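Local coordinates for protein DNA polymerase III beta subunit (Streptococcus pyogenes, PDB 2AVT) that probably encircles DNA as a ring-shaped dimeric sliding clamp and tethers the replicative DNA polymerase to its template, at residues 97-105 with 113-121; 257-268 with 341-351. All blocks are in the same frame, centred on the assembly; numbering follows the deposited sequence.

Interaction 1: residues 97-105 with 113-121; sequences KEIEQHQVV and ITLKGKDVD
Val104 and Leu115 form the antiparallel hydrogen-bonded pair at the heart of this contact: Val104 N gives to Leu115 O at 2.9 Å, and Leu115 N gives back to Val104 O at 166°. A third backbone bond, short at 2.6 Å, runs from Gly117 N to His102 O. Two CA-H...O contacts fill in between, Gln103 CA to Leu115 O at 3.1 Å and Thr114 CA to Val104 O at 3.3 Å. These strands are the hairpin 103-108/111-116 at one edge of the N-terminal clamp domain's five-stranded sheet, with 111-116 outermost within the chain. Ile113, Thr114 and Leu115 also pair with a strand of the second subunit, so the sheet continues across the dimer interface that closes the ring. The apolar pair is Val104 and Leu115, with Val104 CG2 4.1 Å from Leu115 CB on the face turned to helix 79-88 and strand 73-78. On the other face the methyls of Val105 lie against the Thr114 side chain, at OG1 and CG2. Lys116 bends at chi2 and chi3, which brings its CE within 3.1 Å of Gln101 O. The polar side-chain contact is His102 with Asp119. The imidazole has Asp119 N over one face, and its NE2 makes a weak, bent bond of 3.0 Å to Asp119 OD2, with ring and carboxylate planes 59° apart.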
loop_
_atom_site.group_PDB
_atom_site.type_symbol
_atom_site.label_atom_id
_atom_site.label_comp_id
_atom_site.label_asym_id
_atom_site.label_seq_id
_atom_site.Cartn_x
_atom_site.Cartn_y
_atom_site.Cartn_z
ATOM N N LYS A 97 -14.781 -28.294 -12.678
ATOM C CA LYS A 97 -15.481 -29.564 -12.567
ATOM C C LYS A 97 -15.360 -30.163 -11.181
ATOM O O LYS A 97 -14.259 -30.453 -10.717
ATOM C CB LYS A 97 -14.941 -30.557 -13.606
ATOM C CG LYS A 97 -15.731 -31.856 -13.714
ATOM C CD LYS A 97 -15.220 -32.701 -14.890
ATOM C CE LYS A 97 -16.179 -33.832 -15.238
ATOM N NZ LYS A 97 -15.938 -34.353 -16.624
ATOM N N GLU A 98 -16.495 -30.344 -10.517
ATOM C CA GLU A 98 -16.494 -30.929 -9.188
ATOM C C GLU A 98 -16.404 -32.438 -9.309
ATOM O O GLU A 98 -16.997 -33.032 -10.210
ATOM C CB GLU A 98 -17.772 -30.552 -8.426
ATOM C CG GLU A 98 -18.062 -31.435 -7.209
ATOM C CD GLU A 98 -19.339 -31.032 -6.473
ATOM O OE1 GLU A 98 -20.225 -30.408 -7.101
ATOM O OE2 GLU A 98 -19.467 -31.351 -5.271
ATOM N N ILE A 99 -15.643 -33.054 -8.413
ATOM C CA ILE A 99 -15.515 -34.503 -8.395
ATOM C C ILE A 99 -15.870 -34.935 -6.984
ATOM O O ILE A 99 -16.330 -34.115 -6.188
ATOM C CB ILE A 99 -14.086 -34.972 -8.760
ATOM C CG1 ILE A 99 -13.058 -34.364 -7.804
ATOM C CG2 ILE A 99 -13.765 -34.561 -10.192
ATOM C CD1 ILE A 99 -11.630 -34.866 -8.045
ATOM N N GLU A 100 -15.657 -36.207 -6.669
ATOM C CA GLU A 100 -15.996 -36.741 -5.358
ATOM C C GLU A 100 -15.327 -36.057 -4.180
ATOM O O GLU A 100 -14.236 -35.504 -4.299
ATOM C CB GLU A 100 -15.669 -38.237 -5.297
ATOM C CG GLU A 100 -14.198 -38.557 -5.530
ATOM C CD GLU A 100 -13.872 -40.017 -5.264
ATOM O OE1 GLU A 100 -14.481 -40.896 -5.917
ATOM O OE2 GLU A 100 -13.006 -40.281 -4.397
ATOM N N GLN A 101 -16.004 -36.120 -3.038
ATOM C CA GLN A 101 -15.515 -35.557 -1.786
ATOM C C GLN A 101 -15.312 -34.045 -1.798
ATOM O O GLN A 101 -14.333 -33.542 -1.253
ATOM C CB GLN A 101 -14.211 -36.258 -1.399
ATOM C CG GLN A 101 -14.329 -37.774 -1.399
ATOM C CD GLN A 101 -12.996 -38.470 -1.203
ATOM O OE1 GLN A 101 -12.011 -38.150 -1.875
ATOM N NE2 GLN A 101 -12.958 -39.434 -0.290
ATOM N N HIS A 102 -16.248 -33.334 -2.420
ATOM C CA HIS A 102 -16.227 -31.878 -2.504
ATOM C C HIS A 102 -14.908 -31.280 -2.971
ATOM O O HIS A 102 -14.350 -30.384 -2.335
ATOM C CB HIS A 102 -16.645 -31.274 -1.156
ATOM C CG HIS A 102 -17.977 -31.766 -0.677
ATOM N ND1 HIS A 102 -18.114 -32.859 0.153
ATOM C CD2 HIS A 102 -19.235 -31.374 -0.990
ATOM C CE1 HIS A 102 -19.396 -33.121 0.328
ATOM N NE2 HIS A 102 -20.098 -32.235 -0.354
ATOM N N GLN A 103 -14.429 -31.776 -4.104
ATOM C CA GLN A 103 -13.192 -31.297 -4.705
ATOM C C GLN A 103 -13.554 -30.724 -6.057
ATOM O O GLN A 103 -14.491 -31.200 -6.695
ATOM C CB GLN A 103 -12.213 -32.458 -4.922
ATOM C CG GLN A 103 -11.778 -33.187 -3.667
ATOM C CD GLN A 103 -10.822 -34.331 -3.979
ATOM O OE1 GLN A 103 -11.249 -35.446 -4.306
ATOM N NE2 GLN A 103 -9.522 -34.054 -3.898
ATOM N N VAL A 104 -12.843 -29.691 -6.490
ATOM C CA VAL A 104 -13.093 -29.132 -7.809
ATOM C C VAL A 104 -11.799 -29.134 -8.593
ATOM O O VAL A 104 -10.740 -28.764 -8.081
ATOM C CB VAL A 104 -13.636 -27.678 -7.770
ATOM C CG1 VAL A 104 -15.066 -27.674 -7.240
ATOM C CG2 VAL A 104 -12.748 -26.806 -6.916
ATOM N N VAL A 105 -11.894 -29.566 -9.842
ATOM C CA VAL A 105 -10.748 -29.605 -10.729
ATOM C C VAL A 105 -10.874 -28.383 -11.618
ATOM O O VAL A 105 -11.866 -28.230 -12.343
ATOM C CB VAL A 105 -10.771 -30.863 -11.607
ATOM C CG1 VAL A 105 -9.569 -30.870 -12.546
ATOM C CG2 VAL A 105 -10.806 -32.106 -10.728
ATOM N N ILE A 113 -5.436 -27.753 -11.666
ATOM C CA ILE A 113 -5.338 -27.563 -10.219
ATOM C C ILE A 113 -6.592 -28.077 -9.522
ATOM O O ILE A 113 -7.708 -27.638 -9.816
ATOM C CB ILE A 113 -5.145 -26.058 -9.874
ATOM C CG1 ILE A 113 -3.805 -25.572 -10.433
ATOM C CG2 ILE A 113 -5.200 -25.847 -8.349
ATOM C CD1 ILE A 113 -3.627 -24.063 -10.418
ATOM N N THR A 114 -6.411 -29.024 -8.611
ATOM C CA THR A 114 -7.541 -29.578 -7.878
ATOM C C THR A 114 -7.547 -29.015 -6.464
ATOM O O THR A 114 -6.513 -29.001 -5.792
ATOM C CB THR A 114 -7.456 -31.109 -7.822
ATOM O OG1 THR A 114 -7.306 -31.611 -9.154
ATOM C CG2 THR A 114 -8.719 -31.705 -7.189
ATOM N N LEU A 115 -8.710 -28.542 -6.019
ATOM C CA LEU A 115 -8.851 -27.969 -4.680
ATOM C C LEU A 115 -9.879 -28.713 -3.840
ATOM O O LEU A 115 -10.899 -29.177 -4.356
ATOM C CB LEU A 115 -9.279 -26.506 -4.769
ATOM C CG LEU A 115 -8.406 -25.607 -5.633
ATOM C CD1 LEU A 115 -9.045 -24.238 -5.728
ATOM C CD2 LEU A 115 -6.989 -25.539 -5.046
ATOM N N LYS A 116 -9.611 -28.827 -2.542
ATOM C CA LYS A 116 -10.552 -29.491 -1.647
ATOM C C LYS A 116 -11.506 -28.429 -1.112
ATOM O O LYS A 116 -11.078 -27.340 -0.707
ATOM C CB LYS A 116 -9.810 -30.184 -0.492
ATOM C CG LYS A 116 -10.714 -30.782 0.591
ATOM C CD LYS A 116 -11.837 -31.633 0.002
ATOM C CE LYS A 116 -11.955 -32.975 0.710
ATOM N NZ LYS A 116 -12.031 -32.817 2.188
ATOM N N GLY A 117 -12.797 -28.737 -1.133
ATOM C CA GLY A 117 -13.784 -27.792 -0.636
ATOM C C GLY A 117 -14.705 -28.405 0.407
ATOM O O GLY A 117 -14.448 -29.488 0.921
ATOM N N LYS A 118 -15.791 -27.716 0.725
ATOM C CA LYS A 118 -16.720 -28.230 1.721
ATOM C C LYS A 118 -18.148 -28.168 1.229
ATOM O O LYS A 118 -18.479 -27.370 0.349
ATOM C CB LYS A 118 -16.615 -27.428 3.019
ATOM C CG LYS A 118 -15.269 -27.509 3.724
ATOM C CD LYS A 118 -15.348 -26.815 5.076
ATOM C CE LYS A 118 -14.018 -26.856 5.823
ATOM N NZ LYS A 118 -13.003 -25.988 5.179
ATOM N N ASP A 119 -18.985 -29.018 1.814
ATOM C CA ASP A 119 -20.404 -29.083 1.485
ATOM C C ASP A 119 -21.043 -27.763 1.915
ATOM O O ASP A 119 -20.756 -27.256 2.998
ATOM C CB ASP A 119 -21.055 -30.237 2.248
ATOM C CG ASP A 119 -22.439 -30.557 1.745
ATOM O OD1 ASP A 119 -23.338 -29.686 1.827
ATOM O OD2 ASP A 119 -22.622 -31.689 1.255
ATOM N N VAL A 120 -21.911 -27.215 1.076
ATOM C CA VAL A 120 -22.559 -25.941 1.386
ATOM C C VAL A 120 -23.453 -25.954 2.621
ATOM O O VAL A 120 -23.735 -24.898 3.172
ATOM C CB VAL A 120 -23.400 -25.419 0.196
ATOM C CG1 VAL A 120 -22.489 -25.031 -0.955
ATOM C CG2 VAL A 120 -24.405 -26.479 -0.233
ATOM N N ASP A 121 -23.907 -27.126 3.058
ATOM C CA ASP A 121 -24.762 -27.169 4.238
ATOM C C ASP A 121 -24.028 -26.671 5.476
ATOM O O ASP A 121 -24.636 -26.450 6.518
ATOM C CB ASP A 121 -25.311 -28.579 4.485
ATOM C CG ASP A 121 -24.223 -29.628 4.577
ATOM O OD1 ASP A 121 -23.212 -29.387 5.268
ATOM O OD2 ASP A 121 -24.393 -30.709 3.961
#

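Interaction 2: residues 257-268 with 341-351; sequences MTEFETEVVFNT and IKSETVKIHFL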
loop_
_atom_site.group_PDB
_atom_site.type_symbol
_atom_site.label_atom_id
_atom_site.label_comp_id
_atom_site.label_asym_id
_atom_site.label_seq_id
_atom_site.Cartn_x
_atom_site.Cartn_y
_atom_site.Cartn_z
ATOM N N MET A 257 -28.517 24.374 14.533
ATOM C CA MET A 257 -28.438 25.743 15.025
ATOM C C MET A 257 -29.370 26.687 14.275
ATOM O O MET A 257 -29.385 26.725 13.045
ATOM C CB MET A 257 -26.994 26.249 14.937
ATOM C CG MET A 257 -26.449 26.385 13.524
ATOM S SD MET A 257 -26.360 28.102 12.941
ATOM C CE MET A 257 -24.699 28.561 13.498
ATOM N N THR A 258 -30.147 27.451 15.036
ATOM C CA THR A 258 -31.094 28.406 14.474
ATOM C C THR A 258 -30.375 29.447 13.620
ATOM O O THR A 258 -30.156 29.239 12.426
ATOM C CB THR A 258 -31.861 29.133 15.593
ATOM O OG1 THR A 258 -32.372 28.173 16.525
ATOM C CG2 THR A 258 -33.020 29.936 15.013
ATOM N N GLU A 259 -30.003 30.564 14.237
ATOM C CA GLU A 259 -29.316 31.630 13.516
ATOM C C GLU A 259 -27.805 31.558 13.655
ATOM O O GLU A 259 -27.263 30.647 14.277
ATOM C CB GLU A 259 -29.794 33.004 14.001
ATOM C CG GLU A 259 -31.244 33.338 13.656
ATOM C CD GLU A 259 -31.626 34.759 14.047
ATOM O OE1 GLU A 259 -31.085 35.718 13.447
ATOM O OE2 GLU A 259 -32.467 34.916 14.958
ATOM N N PHE A 260 -27.134 32.539 13.064
ATOM C CA PHE A 260 -25.685 32.634 13.107
ATOM C C PHE A 260 -25.309 34.106 13.149
ATOM O O PHE A 260 -26.010 34.948 12.591
ATOM C CB PHE A 260 -25.075 31.956 11.880
ATOM C CG PHE A 260 -25.538 32.527 10.571
ATOM C CD1 PHE A 260 -26.660 32.019 9.939
ATOM C CD2 PHE A 260 -24.843 33.559 9.963
ATOM C CE1 PHE A 260 -27.078 32.524 8.719
ATOM C CE2 PHE A 260 -25.256 34.068 8.744
ATOM C CZ PHE A 260 -26.375 33.547 8.123
ATOM N N GLU A 261 -24.207 34.412 13.823
ATOM C CA GLU A 261 -23.747 35.788 13.961
ATOM C C GLU A 261 -22.644 36.124 12.978
ATOM O O GLU A 261 -22.363 37.298 12.721
ATOM C CB GLU A 261 -23.228 36.019 15.380
ATOM C CG GLU A 261 -24.272 35.825 16.462
ATOM C CD GLU A 261 -25.285 36.946 16.492
ATOM O OE1 GLU A 261 -24.878 38.106 16.723
ATOM O OE2 GLU A 261 -26.487 36.668 16.284
ATOM N N THR A 262 -22.014 35.088 12.437
ATOM C CA THR A 262 -20.924 35.274 11.497
ATOM C C THR A 262 -21.000 34.273 10.353
ATOM O O THR A 262 -21.430 33.135 10.536
ATOM C CB THR A 262 -19.562 35.111 12.205
ATOM O OG1 THR A 262 -19.504 35.990 13.336
ATOM C CG2 THR A 262 -18.424 35.448 11.257
ATOM N N GLU A 263 -20.587 34.714 9.173
ATOM C CA GLU A 263 -20.581 33.867 7.991
ATOM C C GLU A 263 -19.356 34.181 7.163
ATOM O O GLU A 263 -19.017 35.346 6.965
ATOM C CB GLU A 263 -21.816 34.107 7.114
ATOM C CG GLU A 263 -21.714 33.403 5.753
ATOM C CD GLU A 263 -22.774 33.849 4.758
ATOM O OE1 GLU A 263 -23.979 33.696 5.053
ATOM O OE2 GLU A 263 -22.396 34.351 3.677
ATOM N N VAL A 264 -18.691 33.137 6.682
ATOM C CA VAL A 264 -17.518 33.314 5.839
ATOM C C VAL A 264 -17.575 32.275 4.732
ATOM O O VAL A 264 -18.003 31.144 4.952
ATOM C CB VAL A 264 -16.205 33.115 6.618
ATOM C CG1 VAL A 264 -15.020 33.492 5.728
ATOM C CG2 VAL A 264 -16.213 33.949 7.889
ATOM N N VAL A 265 -17.158 32.667 3.535
ATOM C CA VAL A 265 -17.154 31.757 2.400
ATOM C C VAL A 265 -15.712 31.583 1.951
ATOM O O VAL A 265 -15.029 32.562 1.655
ATOM C CB VAL A 265 -17.992 32.311 1.218
ATOM C CG1 VAL A 265 -17.980 31.322 0.066
ATOM C CG2 VAL A 265 -19.426 32.572 1.670
ATOM N N PHE A 266 -15.250 30.335 1.918
ATOM C CA PHE A 266 -13.879 30.045 1.506
ATOM C C PHE A 266 -13.851 29.125 0.304
ATOM O O PHE A 266 -14.834 28.463 -0.023
ATOM C CB PHE A 266 -13.091 29.302 2.595
ATOM C CG PHE A 266 -13.094 29.955 3.945
ATOM C CD1 PHE A 266 -14.144 29.763 4.825
ATOM C CD2 PHE A 266 -11.991 30.669 4.376
ATOM C CE1 PHE A 266 -14.087 30.262 6.110
ATOM C CE2 PHE A 266 -11.931 31.169 5.656
ATOM C CZ PHE A 266 -12.978 30.963 6.524
ATOM N N ASN A 267 -12.696 29.074 -0.341
ATOM C CA ASN A 267 -12.493 28.167 -1.452
ATOM C C ASN A 267 -12.313 26.841 -0.700
ATOM O O ASN A 267 -11.418 26.716 0.142
ATOM C CB ASN A 267 -11.214 28.533 -2.198
ATOM C CG ASN A 267 -10.847 27.519 -3.252
ATOM O OD1 ASN A 267 -10.886 27.808 -4.445
ATOM N ND2 ASN A 267 -10.491 26.316 -2.816
ATOM N N THR A 268 -13.172 25.867 -0.978
ATOM C CA THR A 268 -13.119 24.579 -0.294
ATOM C C THR A 268 -11.724 23.957 -0.176
ATOM O O THR A 268 -11.289 23.593 0.921
ATOM C CB THR A 268 -14.052 23.567 -0.978
ATOM O OG1 THR A 268 -15.388 24.075 -0.967
ATOM C CG2 THR A 268 -14.022 22.235 -0.254
ATOM N N ILE A 341 -17.082 17.982 0.811
ATOM C CA ILE A 341 -17.743 19.014 0.012
ATOM C C ILE A 341 -17.181 19.057 -1.404
ATOM O O ILE A 341 -16.015 19.377 -1.605
ATOM C CB ILE A 341 -17.584 20.401 0.673
ATOM C CG1 ILE A 341 -18.298 20.412 2.029
ATOM C CG2 ILE A 341 -18.170 21.481 -0.218
ATOM C CD1 ILE A 341 -18.009 21.663 2.867
ATOM N N LYS A 342 -18.012 18.728 -2.387
ATOM C CA LYS A 342 -17.574 18.724 -3.777
ATOM C C LYS A 342 -17.545 20.106 -4.413
ATOM O O LYS A 342 -16.808 20.329 -5.374
ATOM C CB LYS A 342 -18.474 17.820 -4.626
ATOM C CG LYS A 342 -18.447 16.344 -4.271
ATOM C CD LYS A 342 -19.412 15.578 -5.176
ATOM C CE LYS A 342 -19.483 14.092 -4.845
ATOM N NZ LYS A 342 -20.500 13.405 -5.703
ATOM N N SER A 343 -18.340 21.032 -3.885
ATOM C CA SER A 343 -18.402 22.382 -4.444
ATOM C C SER A 343 -17.116 23.186 -4.281
ATOM O O SER A 343 -16.372 23.014 -3.312
ATOM C CB SER A 343 -19.558 23.166 -3.826
ATOM O OG SER A 343 -19.338 23.381 -2.448
ATOM N N GLU A 344 -16.869 24.075 -5.236
ATOM C CA GLU A 344 -15.680 24.904 -5.210
ATOM C C GLU A 344 -15.612 25.755 -3.945
ATOM O O GLU A 344 -14.528 26.050 -3.451
ATOM C CB GLU A 344 -15.638 25.801 -6.453
ATOM C CG GLU A 344 -14.363 26.625 -6.577
ATOM C CD GLU A 344 -14.275 27.402 -7.883
ATOM O OE1 GLU A 344 -14.211 26.768 -8.955
ATOM O OE2 GLU A 344 -14.270 28.652 -7.837
ATOM N N THR A 345 -16.764 26.138 -3.406
ATOM C CA THR A 345 -16.774 26.965 -2.203
ATOM C C THR A 345 -17.583 26.347 -1.072
ATOM O O THR A 345 -18.417 25.470 -1.297
ATOM C CB THR A 345 -17.359 28.374 -2.487
ATOM O OG1 THR A 345 -18.778 28.280 -2.648
ATOM C CG2 THR A 345 -16.768 28.953 -3.755
ATOM N N VAL A 346 -17.323 26.815 0.146
ATOM C CA VAL A 346 -18.033 26.343 1.329
ATOM C C VAL A 346 -18.457 27.542 2.167
ATOM O O VAL A 346 -17.708 28.508 2.309
ATOM C CB VAL A 346 -17.152 25.407 2.196
ATOM C CG1 VAL A 346 -15.817 26.070 2.499
ATOM C CG2 VAL A 346 -17.875 25.068 3.493
ATOM N N LYS A 347 -19.664 27.474 2.713
ATOM C CA LYS A 347 -20.209 28.548 3.531
ATOM C C LYS A 347 -20.180 28.134 4.997
ATOM O O LYS A 347 -20.795 27.140 5.374
ATOM C CB LYS A 347 -21.652 28.835 3.112
ATOM C CG LYS A 347 -21.883 30.208 2.522
ATOM C CD LYS A 347 -23.361 30.394 2.177
ATOM C CE LYS A 347 -23.656 31.803 1.700
ATOM N NZ LYS A 347 -25.092 31.958 1.321
ATOM N N ILE A 348 -19.471 28.892 5.827
ATOM C CA ILE A 348 -19.395 28.552 7.239
ATOM C C ILE A 348 -20.136 29.566 8.101
ATOM O O ILE A 348 -19.927 30.774 7.977
ATOM C CB ILE A 348 -17.922 28.457 7.710
ATOM C CG1 ILE A 348 -17.138 27.526 6.778
ATOM C CG2 ILE A 348 -17.867 27.926 9.137
ATOM C CD1 ILE A 348 -15.722 27.219 7.249
ATOM N N HIS A 349 -21.002 29.062 8.975
ATOM C CA HIS A 349 -21.794 29.900 9.868
ATOM C C HIS A 349 -21.424 29.676 11.326
ATOM O O HIS A 349 -21.555 28.561 11.840
ATOM C CB HIS A 349 -23.285 29.603 9.690
ATOM C CG HIS A 349 -23.834 30.044 8.369
ATOM N ND1 HIS A 349 -25.123 29.764 7.970
ATOM C CD2 HIS A 349 -23.277 30.761 7.365
ATOM C CE1 HIS A 349 -25.336 30.287 6.776
ATOM N NE2 HIS A 349 -24.232 30.899 6.387
ATOM N N PHE A 350 -20.983 30.739 11.993
ATOM C CA PHE A 350 -20.594 30.654 13.402
ATOM C C PHE A 350 -21.526 31.419 14.339
ATOM O O PHE A 350 -22.123 32.429 13.963
ATOM C CB PHE A 350 -19.198 31.244 13.646
ATOM C CG PHE A 350 -18.108 30.676 12.783
ATOM C CD1 PHE A 350 -17.856 31.195 11.521
ATOM C CD2 PHE A 350 -17.273 29.679 13.272
ATOM C CE1 PHE A 350 -16.789 30.736 10.765
ATOM C CE2 PHE A 350 -16.206 29.216 12.520
ATOM C CZ PHE A 350 -15.963 29.747 11.267
ATOM N N LEU A 351 -21.621 30.926 15.570
ATOM C CA LEU A 351 -22.390 31.579 16.618
ATOM C C LEU A 351 -21.338 32.089 17.600
ATOM O O LEU A 351 -20.576 33.003 17.271
ATOM C CB LEU A 351 -23.331 30.603 17.325
ATOM C CG LEU A 351 -24.728 30.512 16.709
ATOM C CD1 LEU A 351 -25.645 29.692 17.606
ATOM C CD2 LEU A 351 -25.284 31.921 16.543
#
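His349 packs under the Phe260 ring and alongside Glu263. Its CB sits 3.7 Å from Phe260 CB, and CG, anti to the carbonyl carbon (chi1 -69°), starts a ring laid face-to-face on the Phe260 ring, centroids 3.7 Å apart and planes at 18°. ND1 lies over the phenyl, 3.4 Å from Phe260 CD1, while CE1 meets Phe260 CE1. CD2 runs beside Glu263 CG at 3.5 Å, and at the tip NE2 gives a weak bond (131°) to Glu263 OE1, the carboxylate plane nearly parallel to the ring but displaced from it. Lys347 NZ stays 4.3 Å from Glu263 OE1, beyond a salt bridge but perhaps still steadying the charge. On the sheet face carrying Val264, Phe266, Ile348 and Phe350, Phe266 CE1 meets Ile348 CD1, and Val264 and Phe350 reach strand 290-295. Near the helix start, Thr268 donates through N to Glu344 O and through OG1 to Ser343 O, the latter at 2.8 Å. Phe350 O accepts from both Glu261 N and Thr262 N, a classic beta bulge where strand 262-267 begins; it and 345-350 are neighbours within the C-terminal clamp domain, in a sheet running on into the central domain.

Both interactions pair antiparallel strands, but they hold different elements in different domains, on opposite sides of the chain's centre, with centres about 60 Å apart. Interaction 1 is local, a hairpin closed by a short turn, and buries about half as much surface; interaction 2 joins strands with 72 residues between its segments. Place sets the chemistry. The hairpin in interaction 1 (strands 103-108 and 111-116) sits at the subunit boundary, where its outer strand meets the second subunit, and the weak His102-Asp119 bond lies beyond the paired strands. Interaction 2 touches no other chain: a hydrophobic face turns inward, and the other mixes buried Val265 with partly exposed Glu263, Lys347 and His349.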